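Local coordinates for uncharacterized protein (PDB 4WRP) that is of unknown function but is probably a Legionella effector, represented here by its C-terminal, mainly helical domain of the DUF5617 family, at residues 76-79 with 80-83. Numbering follows the deposited sequence.
Sequences DDIV and KEID
Val79 and Asp83, one turn apart on the amphipathic alpha-helix 68-83, run alongside each other in the same direction, with Val79 CG1 3.8 Å from Asp83 OD2. Val79 meets the carboxylate through its CG1 branch, which stands anti to the backbone N (chi1 168°); a methyl beside an oxygen at this distance is van der Waals packing only. In the backbone, Asp83 N donates to Val79 O at 3.0 Å with an N-H...O angle of 153°. The same i to i+4 pattern recurs three times: Lys80 N to Asp76 O, Glu81 N to Asp77 O and Ile82 N to Ile78 O. The last is 2.9 Å long. Four successive bonds of this kind establish regular alpha-helix through this last part of 68-83.

Ile78 and Glu81 approach obliquely, their nearest side-chain atoms being CG1 and OE1 at 4.1 Å. Because Glu81 CG sits beside its own backbone N (chi1 -70°), the methylene packs against the preceding turn, 3.4 Å from Asp77 O, and the chain beyond runs extended past Ile78. Its carboxylate is held from outside this turn: OE1 hydrogen-bonds Tyr87 OH and OE2 forms a salt bridge with Arg96 of helix 90-98, which probably stabilises the charged form.

Ile78 and Ile82 both meet Leu93 of that helix, while Val79 packs on Leu45 of helix 34-49 and Ile82 on Ile38, so this turn joins two neighbouring helices. Arg42 adds a polar link to helix 34-49 by its salt bridge with Asp83 OD1. On the same stripe as Ile78, Ile82 places CG1 3.5 Å from Ile78 O, beyond the same oxygen that accepts its own N-H.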
# COMPACT_ATOMS: atom_id res chain seq x y z
N ASP A 76 -6.32 3.29 0.98
CA ASP A 76 -7.44 4.23 0.98
C ASP A 76 -7.05 5.63 1.51
O ASP A 76 -7.47 6.65 0.96
CB ASP A 76 -8.58 3.62 1.77
CG ASP A 76 -9.85 4.35 1.55
OD1 ASP A 76 -10.45 4.17 0.45
OD2 ASP A 76 -10.20 5.15 2.45
N ASP A 77 -6.22 5.67 2.55
CA ASP A 77 -5.67 6.95 3.03
C ASP A 77 -4.78 7.58 1.95
O ASP A 77 -4.75 8.79 1.76
CB ASP A 77 -4.81 6.77 4.26
CG ASP A 77 -5.60 6.38 5.51
OD1 ASP A 77 -6.85 6.52 5.53
OD2 ASP A 77 -4.93 5.89 6.47
N ILE A 78 -4.02 6.77 1.22
CA ILE A 78 -3.19 7.37 0.16
C ILE A 78 -4.08 7.97 -0.97
O ILE A 78 -3.83 9.06 -1.51
CB ILE A 78 -2.15 6.35 -0.34
CG1 ILE A 78 -1.18 6.01 0.79
CG2 ILE A 78 -1.43 6.85 -1.57
CD1 ILE A 78 -0.24 4.85 0.49
N VAL A 79 -5.13 7.27 -1.36
CA VAL A 79 -6.04 7.78 -2.37
C VAL A 79 -6.63 9.12 -1.89
O VAL A 79 -6.73 10.08 -2.64
CB VAL A 79 -7.14 6.78 -2.67
CG1 VAL A 79 -8.27 7.42 -3.50
CG2 VAL A 79 -6.54 5.57 -3.38
N LYS A 80 -6.96 9.20 -0.63
CA LYS A 80 -7.38 10.48 -0.11
C LYS A 80 -6.29 11.56 -0.20
O LYS A 80 -6.58 12.69 -0.48
CB LYS A 80 -7.81 10.30 1.31
CG LYS A 80 -8.73 11.41 1.79
CD LYS A 80 -9.47 10.97 3.05
CE LYS A 80 -9.46 12.07 4.12
NZ LYS A 80 -9.39 11.50 5.50
N GLU A 81 -5.03 11.19 0.03
CA GLU A 81 -3.93 12.12 -0.12
C GLU A 81 -3.80 12.62 -1.56
O GLU A 81 -3.42 13.79 -1.79
CB GLU A 81 -2.58 11.48 0.34
CG GLU A 81 -2.46 11.26 1.85
CD GLU A 81 -1.22 10.36 2.18
OE1 GLU A 81 -0.36 10.04 1.29
OE2 GLU A 81 -1.15 9.93 3.36
N ILE A 82 -4.08 11.74 -2.52
CA ILE A 82 -4.10 12.11 -3.92
C ILE A 82 -5.21 13.13 -4.16
O ILE A 82 -4.98 14.19 -4.79
CB ILE A 82 -4.30 10.89 -4.86
CG1 ILE A 82 -3.08 9.97 -4.80
CG2 ILE A 82 -4.42 11.36 -6.32
CD1 ILE A 82 -3.32 8.61 -5.40
N ASP A 83 -6.37 12.86 -3.58
CA ASP A 83 -7.54 13.70 -3.79
C ASP A 83 -7.30 15.05 -3.21
O ASP A 83 -7.73 16.05 -3.77
CB ASP A 83 -8.80 13.02 -3.22
CG ASP A 83 -9.22 11.80 -4.08
OD1 ASP A 83 -8.78 11.77 -5.26
OD2 ASP A 83 -9.91 10.87 -3.62